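Local structure of putative nucleoprotein (Infectious salmon anemia virus, 4EWC) at residues I165-N176 and V213-E223; M181-E189 and V224-R234. The protein encapsidates the negative-strand viral RNA, protecting it from nucleases and forming the ribonucleoprotein that serves as template for transcription and replication. All blocks are in the same frame, centred on the assembly; numbering follows the deposited sequence.

Contact 1: I165-N176 and V213-E223; sequences ILSEGEMSIWQN and VTANGKVKQVE
Asn176 pairs with the backbone of Thr214 through both ends of its amide. From CB the side chain heads for the strand, with CG beside the backbone N (chi1 -64°). At the branch, OD1 accepts from Thr214 N at 3.1 Å, in the carbonyl plane and on a lone pair, and also lies against Val213 CG1. ND2 donates to Thr214 O at 3.3 Å, again on a lone pair and nearly straight (167°). The same ND2 donates to Glu170 O at 2.6 Å; Ile173 N reaches that oxygen from the opposite face of its plane. One buried amide thus ties the short helix 168-171 to the end of strand 209-214. That strand pairs with 219-224 as an antiparallel beta-hairpin, and segment 165-176 packs against it. Ser167 and Glu170 form a capping box for the short helix: Ser167 OG accepts from Glu170 N, and Glu170 OE1 from Ser167 N. Glu170 OE2 meanwhile rests near Ala215 CA and CB. Ile173 CD1 lies against Thr214 O at 3.7 Å. Away from the hairpin turn the contact becomes apolar, Leu166 CD2 meeting Val213 CG2 at 3.6 Å and Ile165 CG2 meeting Val222 CG2 at 3.5 Å.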
loop_
_atom_site.group_PDB
_atom_site.type_symbol
_atom_site.label_atom_id
_atom_site.label_comp_id
_atom_site.label_asym_id
_atom_site.label_seq_id
_atom_site.Cartn_x
_atom_site.Cartn_y
_atom_site.Cartn_z
ATOM N N ILE A 165 -1.863 -21.701 38.325
ATOM C CA ILE A 165 -1.652 -20.277 38.532
ATOM C C ILE A 165 -2.755 -19.449 37.895
ATOM O O ILE A 165 -3.134 -18.405 38.412
ATOM C CB ILE A 165 -0.301 -19.869 37.910
ATOM C CG1 ILE A 165 0.841 -20.547 38.653
ATOM C CG2 ILE A 165 -0.113 -18.379 37.966
ATOM C CD1 ILE A 165 0.855 -20.221 40.146
ATOM N N LEU A 166 -3.246 -19.929 36.760
ATOM C CA LEU A 166 -4.160 -19.181 35.928
ATOM C C LEU A 166 -5.412 -19.967 35.715
ATOM O O LEU A 166 -5.426 -21.176 35.828
ATOM C CB LEU A 166 -3.570 -18.913 34.540
ATOM C CG LEU A 166 -2.255 -18.155 34.357
ATOM C CD1 LEU A 166 -2.089 -17.811 32.882
ATOM C CD2 LEU A 166 -2.214 -16.915 35.233
ATOM N N SER A 167 -6.472 -19.252 35.377
ATOM C CA SER A 167 -7.720 -19.875 35.006
ATOM C C SER A 167 -7.599 -20.317 33.570
ATOM O O SER A 167 -6.578 -20.111 32.912
ATOM C CB SER A 167 -8.859 -18.876 35.103
ATOM O OG SER A 167 -8.836 -17.992 33.992
ATOM N N GLU A 168 -8.682 -20.896 33.088
ATOM C CA GLU A 168 -8.783 -21.346 31.720
ATOM C C GLU A 168 -8.913 -20.152 30.778
ATOM O O GLU A 168 -8.219 -20.064 29.764
ATOM C CB GLU A 168 -10.016 -22.247 31.596
ATOM C CG GLU A 168 -10.446 -22.541 30.179
ATOM C CD GLU A 168 -9.627 -23.635 29.540
ATOM O OE1 GLU A 168 -8.524 -23.938 30.045
ATOM O OE2 GLU A 168 -10.095 -24.203 28.531
ATOM N N GLY A 169 -9.815 -19.240 31.124
ATOM C CA GLY A 169 -10.097 -18.097 30.282
ATOM C C GLY A 169 -8.869 -17.222 30.146
ATOM O O GLY A 169 -8.619 -16.644 29.088
ATOM N N GLU A 170 -8.110 -17.134 31.235
ATOM C CA GLU A 170 -6.893 -16.344 31.282
ATOM C C GLU A 170 -5.847 -16.830 30.264
ATOM O O GLU A 170 -5.215 -16.019 29.579
ATOM C CB GLU A 170 -6.323 -16.324 32.705
ATOM C CG GLU A 170 -7.136 -15.437 33.629
ATOM C CD GLU A 170 -6.764 -15.519 35.111
ATOM O OE1 GLU A 170 -6.284 -16.577 35.579
ATOM O OE2 GLU A 170 -6.977 -14.501 35.809
HETATM N N MSE A 171 -5.683 -18.143 30.150
HETATM C CA MSE A 171 -4.733 -18.678 29.200
HETATM C C MSE A 171 -5.172 -18.458 27.746
HETATM O O MSE A 171 -4.372 -18.590 26.829
HETATM C CB MSE A 171 -4.441 -20.150 29.476
HETATM C CG MSE A 171 -3.304 -20.353 30.456
HETATM SE SE MSE A 171 -3.038 -22.193 31.230
HETATM C CE MSE A 171 -3.079 -23.229 29.555
ATOM N N SER A 172 -6.437 -18.124 27.527
ATOM C CA SER A 172 -6.907 -17.851 26.167
ATOM C C SER A 172 -6.683 -16.376 25.775
ATOM O O SER A 172 -6.931 -15.967 24.634
ATOM C CB SER A 172 -8.387 -18.262 25.989
ATOM O OG SER A 172 -9.243 -17.478 26.791
ATOM N N ILE A 173 -6.197 -15.591 26.726
ATOM C CA ILE A 173 -5.919 -14.191 26.472
ATOM C C ILE A 173 -4.513 -13.995 25.916
ATOM O O ILE A 173 -3.516 -14.403 26.530
ATOM C CB ILE A 173 -6.107 -13.345 27.730
ATOM C CG1 ILE A 173 -7.561 -13.430 28.180
ATOM C CG2 ILE A 173 -5.716 -11.889 27.464
ATOM C CD1 ILE A 173 -7.812 -12.950 29.606
ATOM N N TRP A 174 -4.463 -13.356 24.752
ATOM C CA TRP A 174 -3.230 -13.130 23.998
ATOM C C TRP A 174 -2.031 -12.703 24.842
ATOM O O TRP A 174 -0.993 -13.366 24.835
ATOM C CB TRP A 174 -3.480 -12.104 22.900
ATOM C CG TRP A 174 -2.288 -11.878 22.117
ATOM C CD1 TRP A 174 -1.790 -12.686 21.153
ATOM C CD2 TRP A 174 -1.384 -10.774 22.237
ATOM N NE1 TRP A 174 -0.630 -12.155 20.646
ATOM C CE2 TRP A 174 -0.358 -10.980 21.297
ATOM C CE3 TRP A 174 -1.349 -9.629 23.043
ATOM C CZ2 TRP A 174 0.696 -10.074 21.132
ATOM C CZ3 TRP A 174 -0.303 -8.752 22.885
ATOM C CH2 TRP A 174 0.705 -8.977 21.927
ATOM N N GLN A 175 -2.198 -11.608 25.578
ATOM C CA GLN A 175 -1.152 -11.093 26.458
ATOM C C GLN A 175 -0.562 -12.179 27.326
ATOM O O GLN A 175 0.627 -12.141 27.635
ATOM C CB GLN A 175 -1.677 -9.974 27.376
ATOM C CG GLN A 175 -1.848 -8.617 26.737
ATOM C CD GLN A 175 -3.181 -8.487 26.041
ATOM O OE1 GLN A 175 -3.887 -9.482 25.830
ATOM N NE2 GLN A 175 -3.546 -7.255 25.688
ATOM N N ASN A 176 -1.396 -13.142 27.725
ATOM C CA ASN A 176 -0.955 -14.163 28.668
ATOM C C ASN A 176 -0.043 -15.248 28.038
ATOM O O ASN A 176 0.948 -15.681 28.652
ATOM C CB ASN A 176 -2.140 -14.742 29.433
ATOM C CG ASN A 176 -2.842 -13.701 30.334
ATOM O OD1 ASN A 176 -2.205 -12.851 30.944
ATOM N ND2 ASN A 176 -4.168 -13.783 30.409
ATOM N N VAL A 213 -0.554 -10.550 34.938
ATOM C CA VAL A 213 -1.565 -11.313 34.204
ATOM C C VAL A 213 -2.836 -10.502 33.947
ATOM O O VAL A 213 -3.311 -9.794 34.826
ATOM C CB VAL A 213 -1.966 -12.594 35.002
ATOM C CG1 VAL A 213 -3.201 -13.259 34.404
ATOM C CG2 VAL A 213 -0.803 -13.569 35.073
ATOM N N THR A 214 -3.396 -10.620 32.748
ATOM C CA THR A 214 -4.679 -9.990 32.447
ATOM C C THR A 214 -5.842 -10.870 32.913
ATOM O O THR A 214 -5.861 -12.061 32.608
ATOM C CB THR A 214 -4.803 -9.669 30.946
ATOM O OG1 THR A 214 -3.884 -8.612 30.619
ATOM C CG2 THR A 214 -6.224 -9.236 30.611
ATOM N N ALA A 215 -6.804 -10.289 33.638
ATOM C CA ALA A 215 -7.853 -11.066 34.318
ATOM C C ALA A 215 -9.229 -10.943 33.675
ATOM O O ALA A 215 -9.593 -11.721 32.793
ATOM C CB ALA A 215 -7.931 -10.681 35.802
ATOM N N ASN A 216 -10.009 -9.992 34.186
ATOM C CA ASN A 216 -11.325 -9.630 33.640
ATOM C C ASN A 216 -11.239 -8.193 33.143
ATOM O O ASN A 216 -12.070 -7.363 33.482
ATOM C CB ASN A 216 -12.405 -9.716 34.716
ATOM N N GLY A 217 -10.208 -7.908 32.357
ATOM C CA GLY A 217 -9.933 -6.572 31.876
ATOM C C GLY A 217 -8.897 -5.977 32.797
ATOM O O GLY A 217 -8.148 -5.068 32.428
ATOM N N LYS A 218 -8.848 -6.514 34.011
ATOM C CA LYS A 218 -7.971 -5.981 35.045
ATOM C C LYS A 218 -6.686 -6.790 35.133
ATOM O O LYS A 218 -6.661 -7.965 34.796
ATOM C CB LYS A 218 -8.704 -5.939 36.398
ATOM N N VAL A 219 -5.612 -6.160 35.578
ATOM C CA VAL A 219 -4.321 -6.842 35.679
ATOM C C VAL A 219 -4.013 -7.347 37.096
ATOM O O VAL A 219 -4.017 -6.587 38.050
ATOM C CB VAL A 219 -3.161 -5.895 35.251
ATOM C CG1 VAL A 219 -1.832 -6.508 35.591
ATOM C CG2 VAL A 219 -3.257 -5.521 33.771
ATOM N N LYS A 220 -3.719 -8.634 37.222
ATOM C CA LYS A 220 -3.280 -9.201 38.501
ATOM C C LYS A 220 -1.809 -9.642 38.472
ATOM O O LYS A 220 -1.265 -10.007 37.425
ATOM C CB LYS A 220 -4.169 -10.388 38.916
ATOM N N GLN A 221 -1.165 -9.610 39.630
ATOM C CA GLN A 221 0.181 -10.138 39.736
ATOM C C GLN A 221 0.215 -11.476 40.454
ATOM O O GLN A 221 0.059 -11.550 41.676
ATOM C CB GLN A 221 1.078 -9.157 40.456
ATOM C CG GLN A 221 1.087 -7.783 39.846
ATOM C CD GLN A 221 2.275 -6.983 40.312
ATOM O OE1 GLN A 221 2.616 -6.999 41.496
ATOM N NE2 GLN A 221 2.936 -6.293 39.379
ATOM N N VAL A 222 0.443 -12.532 39.688
ATOM C CA VAL A 222 0.597 -13.869 40.243
ATOM C C VAL A 222 2.068 -14.187 40.447
ATOM O O VAL A 222 2.942 -13.490 39.932
ATOM C CB VAL A 222 0.026 -14.938 39.299
ATOM C CG1 VAL A 222 -1.436 -14.662 39.018
ATOM C CG2 VAL A 222 0.825 -14.971 38.013
ATOM N N GLU A 223 2.333 -15.250 41.197
ATOM C CA GLU A 223 3.693 -15.635 41.517
ATOM C C GLU A 223 4.069 -16.919 40.816
ATOM O O GLU A 223 3.327 -17.905 40.849
ATOM C CB GLU A 223 3.861 -15.800 43.022
ATOM C CG GLU A 223 3.686 -14.509 43.785
ATOM C CD GLU A 223 3.776 -14.703 45.279
ATOM O OE1 GLU A 223 4.095 -15.833 45.715
ATOM O OE2 GLU A 223 3.523 -13.723 46.015
#

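Contact 2: M181-E189 and V224-R234; sequences MRILALADE and VNLNDLKAAFR. Unlike the reference sequence in segment 181-189: Met181 (reference Ile).
Ala187 lies where helix 181-188 and helix 226-234 cross, their axes 8.5 Å apart and nearly perpendicular at -87°. Its small CB sits over the first turn of the second helix, 3.6 Å from Leu226 O and 3.9 Å from Leu229 CG.

Apolar contacts spread from there. Ile183 points CG1 and CD1 at Leu226 CD2, the CD1 contact being 3.6 Å, while its CG2 faces Leu229 CD2. On the flank, Leu186 CG meets Leu226 CD1. The aliphatic stem of Lys230 runs along Ala187 O. Leu184 makes a CH-pi contact, placing CD1 over one face of the Phe233 ring, 4.2 Å from its centroid and offset toward the rim.

The polar part gathers at Asp188, whose CG stands anti to the backbone N (chi1 -168°), carrying the carboxylate to Arg234 and the Phe233 edge. Arg234 grips OD1 side-on with two nitrogens, NE at 2.8 Å and NH2 at 2.7 Å, in a salt bridge in which the carboxylate and guanidinium planes stand 86° apart. NE comes in nearly along the C-O axis, NH2 from above the carboxylate plane; NH2 also makes a weak bond to Asp188 O. The same OD1 lies 3.4 Å from Phe233 CE2. Asp188 OD2 is hydrogen-bonded to Tyr304 OH.

Helix 142-162 touches both helices, at Ile183, Leu184 and Phe233, helix 253-269 also meets Phe233, and the Val224 backbone is hydrogen-bonded to that of Lys209 in strand 209-214.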
loop_
_atom_site.group_PDB
_atom_site.type_symbol
_atom_site.label_atom_id
_atom_site.label_comp_id
_atom_site.label_asym_id
_atom_site.label_seq_id
_atom_site.Cartn_x
_atom_site.Cartn_y
_atom_site.Cartn_z
HETATM N N MSE A 181 5.628 -17.482 27.605
HETATM C CA MSE A 181 6.909 -17.703 26.941
HETATM C C MSE A 181 8.049 -16.854 27.534
HETATM O O MSE A 181 9.193 -17.303 27.603
HETATM C CB MSE A 181 6.819 -17.426 25.434
HETATM C CG MSE A 181 6.048 -18.412 24.625
HETATM SE SE MSE A 181 6.579 -20.290 24.928
HETATM C CE MSE A 181 8.500 -20.246 24.682
ATOM N N ARG A 182 7.739 -15.625 27.924
ATOM C CA ARG A 182 8.759 -14.722 28.436
ATOM C C ARG A 182 9.256 -15.236 29.766
ATOM O O ARG A 182 10.457 -15.223 30.044
ATOM C CB ARG A 182 8.217 -13.296 28.581
ATOM C CG ARG A 182 8.163 -12.520 27.286
ATOM C CD ARG A 182 7.531 -11.148 27.501
ATOM N NE ARG A 182 7.116 -10.522 26.239
ATOM C CZ ARG A 182 7.917 -9.794 25.454
ATOM N NH1 ARG A 182 9.188 -9.591 25.794
ATOM N NH2 ARG A 182 7.448 -9.263 24.326
ATOM N N ILE A 183 8.320 -15.693 30.590
ATOM C CA ILE A 183 8.675 -16.258 31.881
ATOM C C ILE A 183 9.394 -17.595 31.701
ATOM O O ILE A 183 10.334 -17.923 32.432
ATOM C CB ILE A 183 7.451 -16.369 32.813
ATOM C CG1 ILE A 183 7.893 -16.578 34.252
ATOM C CG2 ILE A 183 6.510 -17.455 32.384
ATOM C CD1 ILE A 183 8.618 -15.386 34.802
ATOM N N LEU A 184 8.966 -18.351 30.699
ATOM C CA LEU A 184 9.609 -19.617 30.395
ATOM C C LEU A 184 11.057 -19.380 30.018
ATOM O O LEU A 184 11.954 -20.006 30.571
ATOM C CB LEU A 184 8.885 -20.326 29.260
ATOM C CG LEU A 184 9.522 -21.610 28.721
ATOM C CD1 LEU A 184 10.094 -22.490 29.820
ATOM C CD2 LEU A 184 8.486 -22.380 27.943
ATOM N N ALA A 185 11.269 -18.474 29.068
ATOM C CA ALA A 185 12.617 -18.099 28.660
ATOM C C ALA A 185 13.431 -17.678 29.883
ATOM O O ALA A 185 14.585 -18.080 30.049
ATOM C CB ALA A 185 12.575 -16.986 27.630
ATOM N N LEU A 186 12.814 -16.886 30.748
ATOM C CA LEU A 186 13.437 -16.499 32.007
ATOM C C LEU A 186 13.852 -17.690 32.894
ATOM O O LEU A 186 14.978 -17.735 33.380
ATOM C CB LEU A 186 12.504 -15.563 32.783
ATOM C CG LEU A 186 13.094 -15.000 34.074
ATOM C CD1 LEU A 186 14.410 -14.313 33.798
ATOM C CD2 LEU A 186 12.131 -14.031 34.718
ATOM N N ALA A 187 12.942 -18.645 33.098
ATOM C CA ALA A 187 13.228 -19.824 33.919
ATOM C C ALA A 187 14.360 -20.681 33.345
ATOM O O ALA A 187 15.251 -21.140 34.061
ATOM C CB ALA A 187 11.973 -20.670 34.094
ATOM N N ASP A 188 14.313 -20.902 32.041
ATOM C CA ASP A 188 15.333 -21.693 31.366
ATOM C C ASP A 188 16.728 -21.047 31.429
ATOM O O ASP A 188 17.724 -21.704 31.186
ATOM C CB ASP A 188 14.923 -21.945 29.916
ATOM C CG ASP A 188 15.777 -22.988 29.250
ATOM O OD1 ASP A 188 16.074 -24.013 29.891
ATOM O OD2 ASP A 188 16.166 -22.787 28.080
ATOM N N GLU A 189 16.791 -19.760 31.772
ATOM C CA GLU A 189 18.071 -19.044 31.908
ATOM C C GLU A 189 18.609 -19.062 33.345
ATOM O O GLU A 189 18.571 -20.091 34.035
ATOM C CB GLU A 189 17.937 -17.593 31.406
ATOM N N VAL A 224 5.229 -16.902 40.178
ATOM C CA VAL A 224 5.732 -18.079 39.490
ATOM C C VAL A 224 7.028 -18.547 40.115
ATOM O O VAL A 224 7.942 -17.763 40.323
ATOM C CB VAL A 224 5.958 -17.811 37.996
ATOM C CG1 VAL A 224 6.549 -19.020 37.346
ATOM C CG2 VAL A 224 4.650 -17.443 37.338
ATOM N N ASN A 225 7.095 -19.833 40.432
ATOM C CA ASN A 225 8.327 -20.419 40.926
ATOM C C ASN A 225 9.163 -20.927 39.747
ATOM O O ASN A 225 8.834 -21.940 39.125
ATOM C CB ASN A 225 8.016 -21.531 41.912
ATOM C CG ASN A 225 9.267 -22.251 42.423
ATOM O OD1 ASN A 225 10.149 -22.664 41.652
ATOM N ND2 ASN A 225 9.333 -22.429 43.740
ATOM N N LEU A 226 10.259 -20.227 39.464
ATOM C CA LEU A 226 11.058 -20.498 38.280
ATOM C C LEU A 226 11.797 -21.837 38.308
ATOM O O LEU A 226 12.056 -22.406 37.249
ATOM C CB LEU A 226 12.043 -19.348 38.006
ATOM C CG LEU A 226 11.540 -17.913 37.838
ATOM C CD1 LEU A 226 12.729 -16.987 37.647
ATOM C CD2 LEU A 226 10.558 -17.761 36.683
ATOM N N ASN A 227 12.151 -22.336 39.493
ATOM C CA ASN A 227 12.742 -23.682 39.590
ATOM C C ASN A 227 11.754 -24.761 39.177
ATOM O O ASN A 227 12.100 -25.686 38.445
ATOM C CB ASN A 227 13.221 -24.000 41.001
ATOM C CG ASN A 227 14.305 -23.071 41.464
ATOM O OD1 ASN A 227 14.607 -22.078 40.804
ATOM N ND2 ASN A 227 14.891 -23.375 42.617
ATOM N N ASP A 228 10.528 -24.648 39.666
ATOM C CA ASP A 228 9.502 -25.583 39.258
ATOM C C ASP A 228 9.324 -25.489 37.751
ATOM O O ASP A 228 9.275 -26.505 37.057
ATOM C CB ASP A 228 8.173 -25.316 39.976
ATOM C CG ASP A 228 8.276 -25.488 41.469
ATOM O OD1 ASP A 228 9.291 -26.041 41.941
ATOM O OD2 ASP A 228 7.337 -25.068 42.184
ATOM N N LEU A 229 9.251 -24.259 37.249
ATOM C CA LEU A 229 9.049 -24.048 35.822
ATOM C C LEU A 229 10.195 -24.608 34.985
ATOM O O LEU A 229 9.974 -25.182 33.923
ATOM C CB LEU A 229 8.827 -22.571 35.507
ATOM C CG LEU A 229 8.511 -22.366 34.018
ATOM C CD1 LEU A 229 7.424 -23.355 33.559
ATOM C CD2 LEU A 229 8.128 -20.913 33.683
ATOM N N LYS A 230 11.418 -24.433 35.469
ATOM C CA LYS A 230 12.594 -24.911 34.772
ATOM C C LYS A 230 12.616 -26.438 34.732
ATOM O O LYS A 230 12.754 -27.040 33.672
ATOM C CB LYS A 230 13.848 -24.377 35.461
ATOM C CG LYS A 230 15.130 -24.906 34.881
ATOM C CD LYS A 230 16.302 -24.530 35.739
ATOM C CE LYS A 230 17.596 -24.822 34.983
ATOM N NZ LYS A 230 18.811 -24.361 35.705
ATOM N N ALA A 231 12.470 -27.048 35.905
ATOM C CA ALA A 231 12.444 -28.504 36.055
ATOM C C ALA A 231 11.362 -29.177 35.210
ATOM O O ALA A 231 11.604 -30.227 34.605
ATOM C CB ALA A 231 12.277 -28.886 37.536
ATOM N N ALA A 232 10.183 -28.562 35.179
ATOM C CA ALA A 232 9.056 -29.058 34.410
ATOM C C ALA A 232 9.387 -29.029 32.927
ATOM O O ALA A 232 9.150 -29.997 32.191
ATOM C CB ALA A 232 7.819 -28.217 34.694
ATOM N N PHE A 233 9.953 -27.910 32.498
ATOM C CA PHE A 233 10.433 -27.756 31.134
ATOM C C PHE A 233 11.504 -28.809 30.761
ATOM O O PHE A 233 11.334 -29.551 29.795
ATOM C CB PHE A 233 10.935 -26.320 30.914
ATOM C CG PHE A 233 11.563 -26.096 29.569
ATOM C CD1 PHE A 233 10.860 -26.386 28.413
ATOM C CD2 PHE A 233 12.855 -25.573 29.459
ATOM C CE1 PHE A 233 11.433 -26.168 27.169
ATOM C CE2 PHE A 233 13.437 -25.345 28.218
ATOM C CZ PHE A 233 12.733 -25.643 27.069
ATOM N N ARG A 234 12.586 -28.885 31.535
ATOM C CA ARG A 234 13.700 -29.805 31.245
ATOM C C ARG A 234 13.293 -31.293 31.154
ATOM O O ARG A 234 13.950 -32.086 30.482
ATOM C CB ARG A 234 14.801 -29.647 32.290
ATOM C CG ARG A 234 15.393 -28.256 32.381
ATOM C CD ARG A 234 16.148 -27.900 31.123
ATOM N NE ARG A 234 16.581 -26.492 31.113
ATOM C CZ ARG A 234 17.769 -26.066 31.535
ATOM N NH1 ARG A 234 18.652 -26.931 32.013
ATOM N NH2 ARG A 234 18.067 -24.779 31.483
#

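Both contacts use helix 174-188, its start in contact 1 and its C-terminal half in contact 2, and both draw on the chain that runs from strand 219-224 straight into helix 226-236. The segments alternate along the sequence: helix 174-188 meets the hairpin at its start and, further on, helix 226-236, which follows the hairpin. Their centres are 18 Å apart on the same side of the chain's centre. Each is partly buried, with six buried residues among eleven that touch. In contact 1 a buried amide bonds to strand backbone, and apolar groups finish one end. Contact 2 is mainly apolar, with one aromatic ring, and has a charged pair of partly exposed residues where helix 174-188 ends.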